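Local coordinates for protein AAA family ATPase (Sulfolobus acidocaldarius, PDB 2W2U) that forms part of the archaeal cell division machinery as an ATP-hydrolysing AAA protein, of which this chain is the MIT domain that engages ESCRT-III, at residues M9-M14 with S54-G59; E36-N41 with E77-L82. All coordinates share one frame; numbering follows the deposited sequence.

Contact 1: residues M9-M14 with S54-G59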
loop_
_atom_site.group_PDB
_atom_site.type_symbol
_atom_site.label_atom_id
_atom_site.label_comp_id
_atom_site.label_asym_id
_atom_site.label_seq_id
_atom_site.Cartn_x
_atom_site.Cartn_y
_atom_site.Cartn_z
ATOM N N MET A 9 -17.608 9.809 -7.290
ATOM C CA MET A 9 -16.536 9.319 -6.379
ATOM C C MET A 9 -15.482 10.399 -6.161
ATOM O O MET A 9 -14.866 10.873 -7.116
ATOM C CB MET A 9 -15.895 8.045 -6.941
ATOM C CG MET A 9 -14.861 7.399 -6.024
ATOM S SD MET A 9 -14.215 5.846 -6.679
ATOM C CE MET A 9 -15.568 4.723 -6.310
ATOM N N SER A 10 -15.287 10.779 -4.898
ATOM C CA SER A 10 -14.280 11.770 -4.502
ATOM C C SER A 10 -12.854 11.332 -4.861
ATOM O O SER A 10 -12.615 10.163 -5.178
ATOM C CB SER A 10 -14.363 12.022 -2.997
ATOM O OG SER A 10 -13.819 10.931 -2.275
ATOM N N ALA A 11 -11.921 12.280 -4.802
ATOM C CA ALA A 11 -10.507 12.016 -5.061
ATOM C C ALA A 11 -9.876 11.103 -4.006
ATOM O O ALA A 11 -9.001 10.296 -4.327
ATOM C CB ALA A 11 -9.728 13.331 -5.168
ATOM N N GLN A 12 -10.323 11.236 -2.755
ATOM C CA GLN A 12 -9.802 10.429 -1.652
ATOM C C GLN A 12 -10.147 8.962 -1.844
ATOM O O GLN A 12 -9.261 8.107 -1.849
ATOM C CB GLN A 12 -10.336 10.925 -0.305
ATOM C CG GLN A 12 -9.622 10.309 0.893
ATOM C CD GLN A 12 -9.882 11.042 2.196
ATOM O OE1 GLN A 12 -9.093 10.949 3.140
ATOM N NE2 GLN A 12 -10.988 11.776 2.259
ATOM N N VAL A 13 -11.442 8.692 -2.014
ATOM C CA VAL A 13 -11.967 7.339 -2.181
ATOM C C VAL A 13 -11.407 6.666 -3.446
ATOM O O VAL A 13 -11.078 5.483 -3.432
ATOM C CB VAL A 13 -13.527 7.336 -2.183
ATOM C CG1 VAL A 13 -14.080 5.970 -2.557
ATOM C CG2 VAL A 13 -14.067 7.757 -0.817
ATOM N N MET A 14 -11.293 7.437 -4.522
ATOM C CA MET A 14 -10.754 6.943 -5.783
ATOM C C MET A 14 -9.286 6.503 -5.640
ATOM O O MET A 14 -8.902 5.423 -6.112
ATOM C CB MET A 14 -10.906 8.017 -6.857
ATOM C CG MET A 14 -10.734 7.517 -8.270
ATOM S SD MET A 14 -9.865 8.732 -9.271
ATOM C CE MET A 14 -8.211 8.547 -8.583
ATOM N N SER A 54 -0.143 13.521 1.236
ATOM C CA SER A 54 -0.021 14.934 0.818
ATOM C C SER A 54 -1.354 15.671 0.789
ATOM O O SER A 54 -1.437 16.819 1.216
ATOM C CB SER A 54 0.622 15.068 -0.562
ATOM O OG SER A 54 1.975 14.667 -0.528
ATOM N N LEU A 55 -2.384 15.007 0.271
ATOM C CA LEU A 55 -3.697 15.620 0.073
ATOM C C LEU A 55 -4.495 15.762 1.371
ATOM O O LEU A 55 -5.270 16.708 1.521
ATOM C CB LEU A 55 -4.514 14.825 -0.947
ATOM C CG LEU A 55 -4.281 14.982 -2.457
ATOM C CD1 LEU A 55 -4.844 13.778 -3.199
ATOM C CD2 LEU A 55 -4.906 16.264 -2.995
ATOM N N TYR A 56 -4.307 14.822 2.297
ATOM C CA TYR A 56 -5.103 14.780 3.527
ATOM C C TYR A 56 -4.231 14.543 4.758
ATOM O O TYR A 56 -4.607 13.795 5.657
ATOM C CB TYR A 56 -6.216 13.719 3.412
ATOM C CG TYR A 56 -6.953 13.768 2.092
ATOM C CD1 TYR A 56 -7.966 14.711 1.864
ATOM C CD2 TYR A 56 -6.614 12.898 1.057
ATOM C CE1 TYR A 56 -8.627 14.773 0.646
ATOM C CE2 TYR A 56 -7.263 12.955 -0.165
ATOM C CZ TYR A 56 -8.269 13.891 -0.366
ATOM O OH TYR A 56 -8.910 13.932 -1.583
ATOM N N ARG A 57 -3.073 15.210 4.785
ATOM C CA ARG A 57 -2.058 15.059 5.831
ATOM C C ARG A 57 -2.590 15.195 7.260
ATOM O O ARG A 57 -2.145 14.491 8.166
ATOM C CB ARG A 57 -0.926 16.069 5.602
ATOM C CG ARG A 57 0.303 15.880 6.498
ATOM C CD ARG A 57 1.451 16.818 6.087
ATOM N NE ARG A 57 1.835 16.616 4.684
ATOM C CZ ARG A 57 2.791 15.787 4.276
ATOM N NH1 ARG A 57 3.481 15.069 5.153
ATOM N NH2 ARG A 57 3.059 15.670 2.982
ATOM N N ASP A 58 -3.546 16.099 7.445
ATOM C CA ASP A 58 -3.992 16.475 8.782
ATOM C C ASP A 58 -5.274 15.776 9.211
ATOM O O ASP A 58 -5.789 16.049 10.300
ATOM C CB ASP A 58 -4.135 17.992 8.873
ATOM C CG ASP A 58 -2.822 18.712 8.609
ATOM O OD1 ASP A 58 -1.862 18.498 9.377
ATOM O OD2 ASP A 58 -2.750 19.483 7.630
ATOM N N GLY A 59 -5.774 14.871 8.364
ATOM C CA GLY A 59 -6.979 14.090 8.659
ATOM C C GLY A 59 -6.710 12.865 9.518
ATOM O O GLY A 59 -5.560 12.533 9.799
HETATM O O HOH W 1 -11.464 14.086 -1.594
#
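At one end of the three-helix MIT bundle, the first turn of helix 11-31 meets the exit from helix 35-55, and Gln12 lies over the ring of Tyr56. The amide of Gln12 and the aromatic ring are stacked, with their planes only 13° apart. Gln12 CD sits 3.8 Å above the ring plane of Tyr56, over its centre. OE1 lies over the same face, 3.7 Å from Tyr56 CG. The aliphatic part of the side chain adds a CH-pi contact, with Gln12 CG 4.1 Å from the centroid of the Tyr56 ring. Gln12 is extended, with CG anti to the backbone N (chi1 -169°), which carries CG and the amide along the ring. Leu55 CB lies against the opposite face, near the rim.

In this MIT helical bundle the chain leaves helical phi/psi at Tyr56, at the end of helix 35-55, and the phenol spans to the start of helix 11-31. Tyr56 OH is 3.7 Å from Ala11 CB. It also comes close to Gln12 N, but the angle is too poor for a hydrogen bond. A water joins them instead, 2.6 Å from Tyr56 OH and accepting from Gln12 N. With an alanine at Tyr56, the Gln12 amide would probably be left without the ring it stacks on, and the water without its phenol partner.

The amide has a further anchor, because Gln12 OE1 is hydrogen-bonded to Tyr65 OH of helix 62-81. Ser10 caps helix 11-31, its OG accepting from Val13 N at 3.3 Å in a nearly straight bond (169°). Gln12 and Val13 also pack against a basic side chain of the bound peptide.

Contact 2: residues E36-N41 with E77-L82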
loop_
_atom_site.group_PDB
_atom_site.type_symbol
_atom_site.label_atom_id
_atom_site.label_comp_id
_atom_site.label_asym_id
_atom_site.label_seq_id
_atom_site.Cartn_x
_atom_site.Cartn_y
_atom_site.Cartn_z
ATOM N N GLU A 36 9.708 -9.746 -7.360
ATOM C CA GLU A 36 9.730 -8.539 -8.193
ATOM C C GLU A 36 8.346 -7.919 -8.418
ATOM O O GLU A 36 8.173 -6.708 -8.247
ATOM C CB GLU A 36 10.413 -8.810 -9.542
ATOM C CG GLU A 36 10.373 -7.631 -10.514
ATOM C CD GLU A 36 10.940 -6.342 -9.922
ATOM O OE1 GLU A 36 11.961 -6.391 -9.206
ATOM O OE2 GLU A 36 10.354 -5.271 -10.177
ATOM N N GLU A 37 7.389 -8.757 -8.823
ATOM C CA GLU A 37 5.994 -8.357 -9.001
ATOM C C GLU A 37 5.355 -7.896 -7.697
ATOM O O GLU A 37 4.570 -6.949 -7.685
ATOM C CB GLU A 37 5.181 -9.508 -9.604
ATOM C CG GLU A 37 4.695 -9.241 -11.027
ATOM C CD GLU A 37 3.189 -9.028 -11.094
ATOM O OE1 GLU A 37 2.448 -10.018 -10.878
ATOM O OE2 GLU A 37 2.748 -7.884 -11.371
ATOM N N ALA A 38 5.691 -8.572 -6.603
ATOM C CA ALA A 38 5.246 -8.144 -5.281
ATOM C C ALA A 38 5.792 -6.745 -4.980
ATOM O O ALA A 38 5.029 -5.842 -4.621
ATOM C CB ALA A 38 5.679 -9.146 -4.221
ATOM N N ILE A 39 7.104 -6.571 -5.169
ATOM C CA ILE A 39 7.764 -5.283 -4.943
ATOM C C ILE A 39 7.202 -4.150 -5.809
ATOM O O ILE A 39 6.919 -3.069 -5.287
ATOM C CB ILE A 39 9.311 -5.378 -5.079
ATOM C CG1 ILE A 39 9.908 -6.148 -3.889
ATOM C CG2 ILE A 39 9.930 -3.997 -5.138
ATOM C CD1 ILE A 39 11.329 -6.701 -4.137
ATOM N N THR A 40 7.030 -4.399 -7.112
ATOM C CA THR A 40 6.489 -3.395 -8.040
ATOM C C THR A 40 5.151 -2.862 -7.535
ATOM O O THR A 40 4.920 -1.659 -7.500
ATOM C CB THR A 40 6.305 -3.953 -9.481
ATOM O OG1 THR A 40 7.503 -4.601 -9.910
ATOM C CG2 THR A 40 6.006 -2.839 -10.463
ATOM N N ASN A 41 4.276 -3.778 -7.146
ATOM C CA ASN A 41 2.943 -3.433 -6.686
ATOM C C ASN A 41 2.909 -2.745 -5.310
ATOM O O ASN A 41 2.120 -1.826 -5.101
ATOM C CB ASN A 41 2.041 -4.666 -6.758
ATOM C CG ASN A 41 1.563 -4.944 -8.176
ATOM O OD1 ASN A 41 0.735 -4.207 -8.707
ATOM N ND2 ASN A 41 2.089 -6.004 -8.797
ATOM N N GLU A 77 11.934 -4.254 1.644
ATOM C CA GLU A 77 13.313 -4.436 2.093
ATOM C C GLU A 77 13.656 -5.898 2.365
ATOM O O GLU A 77 14.782 -6.321 2.118
ATOM C CB GLU A 77 13.633 -3.542 3.306
ATOM C CG GLU A 77 13.696 -2.035 2.972
ATOM C CD GLU A 77 14.490 -1.729 1.686
ATOM O OE1 GLU A 77 15.734 -1.902 1.692
ATOM O OE2 GLU A 77 13.868 -1.316 0.672
ATOM N N VAL A 78 12.680 -6.665 2.848
ATOM C CA VAL A 78 12.831 -8.115 2.978
ATOM C C VAL A 78 12.943 -8.789 1.594
ATOM O O VAL A 78 13.920 -9.493 1.322
ATOM C CB VAL A 78 11.688 -8.750 3.812
ATOM C CG1 VAL A 78 11.867 -10.262 3.918
ATOM C CG2 VAL A 78 11.622 -8.123 5.216
ATOM N N LEU A 79 11.959 -8.549 0.727
ATOM C CA LEU A 79 11.881 -9.227 -0.585
ATOM C C LEU A 79 13.042 -8.892 -1.530
ATOM O O LEU A 79 13.455 -9.722 -2.336
ATOM C CB LEU A 79 10.535 -8.952 -1.266
ATOM C CG LEU A 79 9.265 -9.481 -0.588
ATOM C CD1 LEU A 79 8.021 -8.900 -1.255
ATOM C CD2 LEU A 79 9.223 -11.001 -0.596
ATOM N N LYS A 80 13.549 -7.670 -1.409
ATOM C CA LYS A 80 14.696 -7.176 -2.169
ATOM C C LYS A 80 15.935 -8.065 -2.013
ATOM O O LYS A 80 16.704 -8.220 -2.958
ATOM C CB LYS A 80 15.027 -5.755 -1.710
ATOM C CG LYS A 80 15.988 -4.989 -2.604
ATOM C CD LYS A 80 16.290 -3.621 -2.010
ATOM C CE LYS A 80 17.220 -2.814 -2.910
ATOM N NZ LYS A 80 17.145 -1.353 -2.606
ATOM N N GLU A 81 16.110 -8.634 -0.818
ATOM C CA GLU A 81 17.262 -9.479 -0.488
ATOM C C GLU A 81 17.206 -10.846 -1.157
ATOM O O GLU A 81 18.226 -11.504 -1.351
ATOM C CB GLU A 81 17.384 -9.644 1.030
ATOM C CG GLU A 81 17.748 -8.369 1.781
ATOM C CD GLU A 81 19.057 -7.743 1.308
ATOM O OE1 GLU A 81 19.949 -8.473 0.808
ATOM O OE2 GLU A 81 19.196 -6.511 1.444
ATOM N N LEU A 82 15.996 -11.286 -1.472
ATOM C CA LEU A 82 15.794 -12.437 -2.323
ATOM C C LEU A 82 15.876 -11.765 -3.681
ATOM O O LEU A 82 15.674 -10.558 -3.756
ATOM C CB LEU A 82 14.412 -13.040 -2.055
ATOM C CG LEU A 82 13.944 -12.980 -0.589
ATOM C CD1 LEU A 82 12.479 -13.338 -0.440
ATOM C CD2 LEU A 82 14.807 -13.849 0.330
#
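Segments 36-41 and 77-81 run roughly antiparallel, at 150° between their directions, and their axes approach to 9.7 Å. They belong to helices 35-55 and 62-81. Ile39 and Leu79 are the nearest pair, their CA atoms 7.2 Å apart. The two helices are consecutive in the MIT three-helix bundle. Their meeting is apolar and mostly buried.

The side chains of Ile39 and Leu79 pass side by side, each heading for the other's helix. Ile39 CG1 stands anti to its carbonyl carbon (chi1 -71°), and its CD1 reaches the backbone of the facing helix. There CD1 lies 3.7 Å from Leu79 CB and also meets Lys80 N. Leu79 returns the contact with its far end, placing CD1 3.8 Å from Ala38 CB. Small Ala38 thus receives a branch of the leucine, while Ile39 covers the leucine's base. Leu79 also touches Asp30 of helix 11-31.

On another side of helix 35-55, buried Asn41 packs against Tyr22, Asn25 and Ala26 of helix 11-31. Its amide is tied back to its own helix. Asn41 ND2 donates to Glu37 O at 2.9 Å, from the face of that carbonyl's plane opposite to the one used by Asn41 N.

Overall arrangement
Contact 1 and contact 2 sit on opposite sides of the chain's centre, towards the two ends of the MIT bundle. Their centres are 27 Å apart and their nearest atoms about 13 Å apart, so they do not touch. Helix 35-55 serves both: its early turns face helix 62-81 in contact 2, and its last residues and exit face helix 11-31 in contact 1. The segments alternate along the chain. Contact 1 is a polar and aromatic surface contact beside the bound peptide, while contact 2 is a buried aliphatic one. This chain is the MIT domain alone and holds no nucleotide site; the ATPase part lies elsewhere in the protein.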